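Local coordinates for beta-galactosidase (Bacteroides thetaiotaomicron, PDB 5MUJ), which is a pectin-degrading glycoside hydrolase that binds chain B of rhamnogalacturonan II and probably acts on it as an arabinofuranosidase, at residues 195-199 against 200-204; 31-34 against 35-38. One frame throughout, in Å; residues are numbered along the deposited sequence.

Contact 1: 195-199 against 200-204. With 8PK (4-O-[(1R)-1-hydroxyethyl]-2-O-methyl-alpha-L-fucopyranose), chain B.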
loop_
_atom_site.group_PDB
_atom_site.type_symbol
_atom_site.label_atom_id
_atom_site.label_comp_id
_atom_site.label_asym_id
_atom_site.label_seq_id
_atom_site.Cartn_x
_atom_site.Cartn_y
_atom_site.Cartn_z
ATOM N N LYS A 195 -15.183 -2.748 19.953
ATOM C CA LYS A 195 -14.907 -2.912 21.410
ATOM C C LYS A 195 -13.442 -3.212 21.654
ATOM O O LYS A 195 -12.871 -2.774 22.631
ATOM C CB LYS A 195 -15.686 -4.122 21.922
ATOM N N ASP A 196 -12.844 -3.959 20.722
ATOM C CA ASP A 196 -11.442 -4.403 20.819
ATOM C C ASP A 196 -10.439 -3.534 20.047
ATOM O O ASP A 196 -9.278 -3.915 19.935
ATOM C CB ASP A 196 -11.333 -5.864 20.357
ATOM C CG ASP A 196 -11.737 -6.059 18.917
ATOM O OD1 ASP A 196 -12.938 -5.874 18.613
ATOM O OD2 ASP A 196 -10.860 -6.391 18.081
ATOM N N ALA A 197 -10.867 -2.370 19.556
ATOM C CA ALA A 197 -9.943 -1.407 18.937
ATOM C C ALA A 197 -8.912 -0.903 19.942
ATOM O O ALA A 197 -9.236 -0.654 21.110
ATOM C CB ALA A 197 -10.691 -0.225 18.359
ATOM N N GLN A 198 -7.679 -0.761 19.468
ATOM C CA GLN A 198 -6.542 -0.368 20.292
ATOM C C GLN A 198 -6.158 1.109 20.094
ATOM O O GLN A 198 -6.614 1.765 19.136
ATOM C CB GLN A 198 -5.374 -1.282 19.971
ATOM C CG GLN A 198 -5.630 -2.742 20.304
ATOM C CD GLN A 198 -4.636 -3.666 19.641
ATOM O OE1 GLN A 198 -4.271 -3.447 18.480
ATOM N NE2 GLN A 198 -4.197 -4.697 20.351
ATOM N N TRP A 199 -5.344 1.649 21.013
ATOM C CA TRP A 199 -5.003 3.076 20.987
ATOM C C TRP A 199 -4.469 3.582 19.638
ATOM O O TRP A 199 -4.814 4.664 19.207
ATOM C CB TRP A 199 -4.007 3.443 22.115
ATOM C CG TRP A 199 -2.606 2.795 22.042
ATOM C CD1 TRP A 199 -2.207 1.619 22.631
ATOM C CD2 TRP A 199 -1.448 3.271 21.301
ATOM N NE1 TRP A 199 -0.894 1.388 22.389
ATOM C CE2 TRP A 199 -0.405 2.368 21.554
ATOM C CE3 TRP A 199 -1.191 4.405 20.527
ATOM C CZ2 TRP A 199 0.871 2.526 20.979
ATOM C CZ3 TRP A 199 0.045 4.562 19.980
ATOM C CH2 TRP A 199 1.076 3.644 20.222
ATOM N N TRP A 200 -3.630 2.776 19.022
ATOM C CA TRP A 200 -2.907 3.169 17.791
ATOM C C TRP A 200 -3.750 3.298 16.529
ATOM O O TRP A 200 -3.250 3.794 15.502
ATOM C CB TRP A 200 -1.784 2.174 17.603
ATOM C CG TRP A 200 -2.258 0.846 17.150
ATOM C CD1 TRP A 200 -2.694 -0.171 17.918
ATOM C CD2 TRP A 200 -2.339 0.374 15.790
ATOM N NE1 TRP A 200 -3.078 -1.229 17.165
ATOM C CE2 TRP A 200 -2.864 -0.931 15.838
ATOM C CE3 TRP A 200 -2.059 0.942 14.547
ATOM C CZ2 TRP A 200 -3.093 -1.696 14.681
ATOM C CZ3 TRP A 200 -2.277 0.173 13.398
ATOM C CH2 TRP A 200 -2.790 -1.119 13.475
ATOM N N GLU A 201 -5.006 2.865 16.596
ATOM C CA GLU A 201 -5.918 2.852 15.445
ATOM C C GLU A 201 -7.223 3.594 15.757
ATOM O O GLU A 201 -8.166 3.451 15.048
ATOM C CB GLU A 201 -6.203 1.397 15.032
ATOM C CG GLU A 201 -7.008 0.639 16.082
ATOM C CD GLU A 201 -7.325 -0.791 15.750
ATOM O OE1 GLU A 201 -7.591 -1.083 14.561
ATOM O OE2 GLU A 201 -7.367 -1.617 16.706
ATOM N N LYS A 202 -7.305 4.366 16.856
ATOM C CA LYS A 202 -8.590 5.030 17.245
ATOM C C LYS A 202 -9.072 6.157 16.348
ATOM O O LYS A 202 -10.253 6.412 16.327
ATOM C CB LYS A 202 -8.590 5.567 18.691
ATOM C CG LYS A 202 -8.451 4.518 19.749
ATOM C CD LYS A 202 -9.669 3.648 19.926
ATOM C CE LYS A 202 -9.429 2.665 21.061
ATOM N NZ LYS A 202 -9.670 3.296 22.397
ATOM N N LEU A 203 -8.161 6.802 15.600
ATOM C CA LEU A 203 -8.528 7.959 14.787
ATOM C C LEU A 203 -9.139 7.564 13.425
ATOM O O LEU A 203 -10.156 8.100 12.994
ATOM C CB LEU A 203 -7.321 8.883 14.596
ATOM C CG LEU A 203 -6.787 9.453 15.925
ATOM C CD1 LEU A 203 -5.492 10.258 15.767
ATOM C CD2 LEU A 203 -7.855 10.302 16.623
ATOM N N THR A 204 -8.506 6.605 12.771
ATOM C CA THR A 204 -8.929 6.152 11.438
ATOM C C THR A 204 -7.999 5.026 11.061
ATOM O O THR A 204 -6.870 4.952 11.528
ATOM C CB THR A 204 -8.909 7.290 10.388
ATOM O OG1 THR A 204 -9.138 6.744 9.084
ATOM C CG2 THR A 204 -7.574 8.034 10.400
HETATM O O9 8PK B . -9.500 13.163 11.850
HETATM C C8 8PK B . -8.763 12.015 11.447
HETATM C C10 8PK B . -9.698 10.939 10.939
HETATM O O4 8PK B . -7.797 12.379 10.449
HETATM C C4 8PK B . -6.932 13.444 10.853
HETATM C C5 8PK B . -6.498 14.216 9.624
HETATM C C6 8PK B . -7.702 14.751 8.839
HETATM O O5 8PK B . -5.689 13.370 8.777
HETATM C C3 8PK B . -5.720 12.917 11.615
HETATM O O3 8PK B . -6.080 12.181 12.789
HETATM C C2 8PK B . -4.930 12.015 10.695
HETATM O O2 8PK B . -3.776 11.559 11.412
HETATM C C7 8PK B . -3.809 10.165 11.754
HETATM C C1 8PK B . -4.550 12.771 9.420
#
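Two N-H groups grip Gln198 OE1, that of Trp200 and the ND2 amide of Asn259. Trp200 NE1 is 2.8 Å from Gln198 OE1. The oxygen lies almost in the indole plane, but the indole nitrogen approaches from above the plane of the Gln198 carbonyl. The amide and ring planes are 59° apart. NE2 of Gln198 bonds to the Tyr256 carbonyl, so both ends of the amide are held and its flip is fixed.

Glu201 reaches back along the chain. Its OE2 accepts the N-H of Gln198, with Gln198 N 2.9 Å from Glu201 OE2 on the anti side of the carboxylate, and forms a salt bridge with Arg255. OE1 bonds to Tyr226 OH. In return Glu201 N bonds to Gln198 O at 3.2 Å, closing a short 3-10 turn at 199-200. This turn lies in the loop that leads from one blade of a five-bladed beta-propeller to the inner strand 204-212 of the next.

Trp199 and Trp200 meet edge-to-face, with Trp200 presenting its edge and the two five-membered rings at 84°. Trp199 has CG wedged between its backbone N and carbonyl carbon (chi1 64°), which sets the indole over Trp200 CB. That carbon makes a CH-pi contact 3.8 Å from the centroid of the six-membered ring of Trp199. A serine in place of Trp199 would probably leave Trp200 CB without its aromatic cover and the Trp200 edge without a face to meet.

Further on, the chain enters the glycan pocket, where Thr204 CG2 lies 3.6 Å from C10 of 8PK.

Contact 2: 31-34 against 35-38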
loop_
_atom_site.group_PDB
_atom_site.type_symbol
_atom_site.label_atom_id
_atom_site.label_comp_id
_atom_site.label_asym_id
_atom_site.label_seq_id
_atom_site.Cartn_x
_atom_site.Cartn_y
_atom_site.Cartn_z
ATOM N N GLN A 31 23.504 -6.588 11.007
ATOM C CA GLN A 31 23.821 -5.496 10.076
ATOM C C GLN A 31 24.256 -6.036 8.720
ATOM O O GLN A 31 23.798 -5.552 7.690
ATOM C CB GLN A 31 24.864 -4.530 10.632
ATOM C CG GLN A 31 24.228 -3.451 11.508
ATOM C CD GLN A 31 25.215 -2.427 12.040
ATOM O OE1 GLN A 31 26.418 -2.493 11.772
ATOM N NE2 GLN A 31 24.703 -1.464 12.801
ATOM N N GLU A 32 25.099 -7.060 8.741
ATOM C CA GLU A 32 25.523 -7.758 7.527
ATOM C C GLU A 32 24.359 -8.268 6.667
ATOM O O GLU A 32 24.373 -8.078 5.458
ATOM C CB GLU A 32 26.441 -8.926 7.872
ATOM C CG GLU A 32 27.184 -9.503 6.669
ATOM C CD GLU A 32 28.142 -10.620 7.042
ATOM O OE1 GLU A 32 28.049 -11.159 8.168
ATOM O OE2 GLU A 32 28.993 -10.958 6.192
ATOM N N ARG A 33 23.373 -8.920 7.283
ATOM C CA ARG A 33 22.214 -9.439 6.546
ATOM C C ARG A 33 21.363 -8.264 6.052
ATOM O O ARG A 33 20.887 -8.300 4.907
ATOM C CB ARG A 33 21.422 -10.450 7.395
ATOM C CG ARG A 33 20.117 -11.010 6.816
ATOM C CD ARG A 33 20.328 -11.860 5.565
ATOM N NE ARG A 33 19.204 -12.769 5.252
ATOM C CZ ARG A 33 18.892 -13.254 4.035
ATOM N NH1 ARG A 33 19.598 -12.927 2.956
ATOM N NH2 ARG A 33 17.847 -14.074 3.885
HETATM N N MSE A 34 21.225 -7.201 6.859
HETATM C CA MSE A 34 20.494 -5.983 6.418
HETATM C C MSE A 34 21.138 -5.357 5.181
HETATM O O MSE A 34 20.444 -4.948 4.222
HETATM C CB MSE A 34 20.369 -4.972 7.546
HETATM C CG MSE A 34 19.490 -5.450 8.709
HETATM SE SE MSE A 34 17.636 -5.786 8.165
HETATM C CE MSE A 34 17.216 -3.910 7.791
ATOM N N GLU A 35 22.462 -5.323 5.175
ATOM C CA GLU A 35 23.207 -4.826 3.991
ATOM C C GLU A 35 23.027 -5.681 2.728
ATOM O O GLU A 35 22.892 -5.130 1.625
ATOM C CB GLU A 35 24.675 -4.609 4.373
ATOM C CG GLU A 35 24.807 -3.440 5.346
ATOM C CD GLU A 35 26.149 -3.333 6.033
ATOM O OE1 GLU A 35 27.073 -4.051 5.652
ATOM O OE2 GLU A 35 26.276 -2.510 6.970
ATOM N N GLN A 36 22.989 -7.004 2.889
ATOM C CA GLN A 36 22.701 -7.910 1.767
ATOM C C GLN A 36 21.290 -7.685 1.204
ATOM O O GLN A 36 21.103 -7.718 -0.002
ATOM C CB GLN A 36 22.848 -9.368 2.181
ATOM C CG GLN A 36 24.277 -9.789 2.503
ATOM C CD GLN A 36 24.367 -11.144 3.188
ATOM O OE1 GLN A 36 23.357 -11.813 3.419
ATOM N NE2 GLN A 36 25.591 -11.555 3.520
ATOM N N ILE A 37 20.301 -7.514 2.079
ATOM C CA ILE A 37 18.906 -7.236 1.657
ATOM C C ILE A 37 18.841 -5.919 0.879
ATOM O O ILE A 37 18.244 -5.870 -0.196
ATOM C CB ILE A 37 17.921 -7.207 2.858
ATOM C CG1 ILE A 37 17.786 -8.626 3.408
ATOM C CG2 ILE A 37 16.552 -6.676 2.422
ATOM C CD1 ILE A 37 17.181 -8.693 4.798
ATOM N N TYR A 38 19.502 -4.875 1.384
ATOM C CA TYR A 38 19.580 -3.600 0.652
ATOM C C TYR A 38 20.116 -3.789 -0.794
ATOM O O TYR A 38 19.533 -3.291 -1.741
ATOM C CB TYR A 38 20.411 -2.544 1.427
ATOM C CG TYR A 38 20.672 -1.271 0.635
ATOM C CD1 TYR A 38 19.747 -0.249 0.568
ATOM C CD2 TYR A 38 21.875 -1.102 -0.043
ATOM C CE1 TYR A 38 19.997 0.911 -0.167
ATOM C CE2 TYR A 38 22.132 0.044 -0.767
ATOM C CZ TYR A 38 21.209 1.038 -0.838
ATOM O OH TYR A 38 21.440 2.173 -1.553
#
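Residues 31-38 form two turns of alpha-helix, with Glu35, Gln36, Ile37 and Tyr38 each bonding through the backbone N to the carbonyl four residues earlier. The shortest of the four is Glu35 N to Gln31 O at 2.9 Å; Tyr38 N to Met34 O is 3.0 Å. The helix spans 31-41 and lies against one blade of the five-bladed beta-propeller.

Met34, a selenomethionine, and Ile37 form the buried side. Both rest on Phe303 and Ala305 of strand 299-306, and Ile37 also packs on Val282 and Val284 of strand 282-290. SE of Met34 comes loosely to 4.5 Å from CD1 of Ile37. Bends at chi2 (-62°) and chi3 carry CE of Met34 farther from Ile37, which leaves SE as the atom that faces it. Ile37 CD1 also lies 3.7 Å from Arg33 O. Tyr38 stacks its ring on Trp315.

Polar chains flank this face. Glu35 lays its CG 3.3 Å from Gln31 O. Glu32 CG lies 4.1 Å from Gln36 NE2, one helical turn on. Arg33 is bent at its second torsion, and its NH2 makes a long, weak ion pair with Asp281. Gln36 runs across Arg33 at about a right angle, the guanidinium and amide planes 75° apart. Gln36 OE1 lies 3.7 Å from Arg33 CD.

Overall arrangement
From the N terminus the chain first forms contact 2, within the helix 31-41. It then supplies strand 45-51, the outer strand of the blade otherwise built from strands 331-340, 343-351 and 357-363, so the two ends of the chain close the propeller ring. The helix itself reaches the blade before that one. Contact 1 comes much later, in the connection from strand 183-184 to strand 204-212. It joins the blade that ends with strand 183-184 to the blade that begins with strand 204-212, and leads into the glycan pocket. The contacts are in series. Each is local, and neither encloses or crosses the other. The centres of contact 1 and contact 2 are about 34 Å apart.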